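Local coordinates for protein alginate lyase (Bacteroides ovatus, PDB 3NNB) that probably depolymerises alginate by cleaving its glycosidic bonds through beta-elimination, at residues P319-P324 / E341-I346. Sequence-based numbering, arbitrary orientation.
Sequences PYIGKP and EEACWI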
loop_
_atom_site.group_PDB
_atom_site.type_symbol
_atom_site.label_atom_id
_atom_site.label_comp_id
_atom_site.label_asym_id
_atom_site.label_seq_id
_atom_site.Cartn_x
_atom_site.Cartn_y
_atom_site.Cartn_z
ATOM N N PRO A 319 -23.727 1.598 -5.891
ATOM C CA PRO A 319 -24.722 2.572 -6.396
ATOM C C PRO A 319 -24.222 3.988 -6.545
ATOM O O PRO A 319 -24.813 4.794 -7.287
ATOM C CB PRO A 319 -25.848 2.488 -5.369
ATOM C CG PRO A 319 -25.702 1.099 -4.778
ATOM C CD PRO A 319 -24.232 0.844 -4.732
ATOM N N TYR A 320 -23.141 4.314 -5.831
ATOM C CA TYR A 320 -22.603 5.641 -5.893
ATOM C C TYR A 320 -21.641 5.848 -7.036
ATOM O O TYR A 320 -21.282 6.974 -7.335
ATOM C CB TYR A 320 -21.926 5.996 -4.565
ATOM C CG TYR A 320 -22.892 6.023 -3.405
ATOM C CD1 TYR A 320 -23.817 7.060 -3.258
ATOM C CD2 TYR A 320 -22.875 5.013 -2.436
ATOM C CE1 TYR A 320 -24.703 7.083 -2.191
ATOM C CE2 TYR A 320 -23.732 5.025 -1.375
ATOM C CZ TYR A 320 -24.651 6.065 -1.253
ATOM O OH TYR A 320 -25.463 6.045 -0.173
ATOM N N ILE A 321 -21.246 4.767 -7.687
ATOM C CA ILE A 321 -20.314 4.882 -8.790
ATOM C C ILE A 321 -21.061 5.403 -9.993
ATOM O O ILE A 321 -22.097 4.844 -10.388
ATOM C CB ILE A 321 -19.603 3.538 -9.116
ATOM C CG1 ILE A 321 -18.820 3.044 -7.903
ATOM C CG2 ILE A 321 -18.667 3.722 -10.305
ATOM C CD1 ILE A 321 -18.174 1.657 -8.086
ATOM N N GLY A 322 -20.593 6.520 -10.523
ATOM C CA GLY A 322 -21.273 7.182 -11.633
ATOM C C GLY A 322 -22.417 8.112 -11.258
ATOM O O GLY A 322 -23.038 8.709 -12.137
ATOM N N LYS A 323 -22.681 8.270 -9.962
ATOM C CA LYS A 323 -23.717 9.168 -9.446
ATOM C C LYS A 323 -23.048 10.417 -8.925
ATOM O O LYS A 323 -21.933 10.340 -8.435
ATOM C CB LYS A 323 -24.428 8.463 -8.301
ATOM C CG LYS A 323 -25.844 8.810 -8.074
ATOM C CD LYS A 323 -26.485 7.905 -7.034
ATOM C CE LYS A 323 -27.259 6.746 -7.656
ATOM N NZ LYS A 323 -28.149 6.120 -6.678
ATOM N N PRO A 324 -23.700 11.591 -9.036
ATOM C CA PRO A 324 -23.029 12.798 -8.584
ATOM C C PRO A 324 -22.805 12.858 -7.084
ATOM O O PRO A 324 -23.511 12.180 -6.303
ATOM C CB PRO A 324 -23.987 13.935 -8.989
ATOM C CG PRO A 324 -25.061 13.313 -9.715
ATOM C CD PRO A 324 -25.000 11.854 -9.683
ATOM N N GLU A 341 -12.933 7.151 -10.162
ATOM C CA GLU A 341 -12.107 6.317 -11.015
ATOM C C GLU A 341 -11.538 5.118 -10.249
ATOM O O GLU A 341 -11.615 3.982 -10.715
ATOM C CB GLU A 341 -10.989 7.135 -11.653
ATOM C CG GLU A 341 -10.127 6.273 -12.547
ATOM C CD GLU A 341 -8.994 7.039 -13.234
ATOM O OE1 GLU A 341 -8.626 8.104 -12.710
ATOM O OE2 GLU A 341 -8.466 6.562 -14.271
ATOM N N GLU A 342 -10.995 5.347 -9.072
ATOM C CA GLU A 342 -10.479 4.267 -8.227
ATOM C C GLU A 342 -11.530 3.204 -7.917
ATOM O O GLU A 342 -11.229 2.011 -7.938
ATOM C CB GLU A 342 -9.908 4.818 -6.928
ATOM C CG GLU A 342 -8.617 5.576 -7.123
ATOM C CD GLU A 342 -7.924 5.965 -5.768
ATOM O OE1 GLU A 342 -8.053 5.209 -4.793
ATOM O OE2 GLU A 342 -7.277 7.027 -5.702
ATOM N N ALA A 343 -12.763 3.640 -7.655
ATOM C CA ALA A 343 -13.864 2.710 -7.413
ATOM C C ALA A 343 -14.063 1.741 -8.587
ATOM O O ALA A 343 -14.362 0.585 -8.390
ATOM C CB ALA A 343 -15.141 3.483 -7.112
ATOM N N CYS A 344 -13.946 2.254 -9.824
ATOM C CA CYS A 344 -14.087 1.429 -11.011
ATOM C C CYS A 344 -13.005 0.324 -11.079
ATOM O O CYS A 344 -13.256 -0.782 -11.626
ATOM C CB CYS A 344 -13.993 2.314 -12.263
ATOM S SG CYS A 344 -15.409 3.429 -12.468
ATOM N N TRP A 345 -11.807 0.625 -10.547
ATOM C CA TRP A 345 -10.738 -0.364 -10.473
ATOM C C TRP A 345 -10.882 -1.300 -9.271
ATOM O O TRP A 345 -10.474 -2.450 -9.349
ATOM C CB TRP A 345 -9.370 0.311 -10.557
ATOM C CG TRP A 345 -9.173 0.796 -11.930
ATOM C CD1 TRP A 345 -9.414 2.035 -12.407
ATOM C CD2 TRP A 345 -8.738 0.004 -13.060
ATOM N NE1 TRP A 345 -9.180 2.068 -13.767
ATOM C CE2 TRP A 345 -8.732 0.845 -14.176
ATOM C CE3 TRP A 345 -8.339 -1.324 -13.219
ATOM C CZ2 TRP A 345 -8.354 0.393 -15.445
ATOM C CZ3 TRP A 345 -7.983 -1.765 -14.474
ATOM C CH2 TRP A 345 -7.997 -0.913 -15.568
ATOM N N ILE A 346 -11.502 -0.854 -8.176
ATOM C CA ILE A 346 -11.953 -1.797 -7.161
ATOM C C ILE A 346 -12.833 -2.874 -7.807
ATOM O O ILE A 346 -12.702 -4.066 -7.474
ATOM C CB ILE A 346 -12.684 -1.055 -5.989
ATOM C CG1 ILE A 346 -11.688 -0.190 -5.180
ATOM C CG2 ILE A 346 -13.441 -2.009 -5.058
ATOM C CD1 ILE A 346 -10.565 -0.956 -4.399
#
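Ile-321 reaches from its turn to the helix 336-351 with both arms of its branched side chain, one for Ala-343 and one for Cys-344. The longer arm takes the alanine: its end, Ile-321 CD1, stands 3.7 Å from Ala-343 CB, and Ile-321 CG1 follows at 3.8 Å, so the methyl meets the last two carbons of the arm alongside. Ile-321 CD1 also comes within 4.0 Å of Ala-343 O. The other arm, the methyl CG2, lies anti to the backbone N (CG1 has chi1 -60°), which turns it to the sulfur: Ile-321 CG2 to Cys-344 SG is 3.9 Å. Ala-343 and Cys-344 are consecutive on the helix, and the isoleucine straddles them.

Ile-321 is the second residue of a type II beta turn from Tyr-320 to Lys-323, closed by a hydrogen bond from Lys-323 N to Tyr-320 O of 3.2 Å; Gly-322 takes the third position with positive phi (84°). The turn sits in the loop that joins helix 310-317 to helix 336-351 in this mainly helical chain, consistent with the (alpha/alpha) toroid of six-hairpin lyases. The side-chain amide of Gln-340 hydrogen-bonds to Tyr-320 O through NE2 and to Gly-322 N through OE1, tying the turn's backbone to the same helix. With an alanine in place of Ile-321, the methyl of Ala-343 and the sulfur of Cys-344 would probably lose their apolar cover on this side and a gap would open between turn and helix. Phe-366 of helix 359-366 touches both Ile-321 and Cys-344, while Ile-279 of helix 274-293 packs on Ala-343.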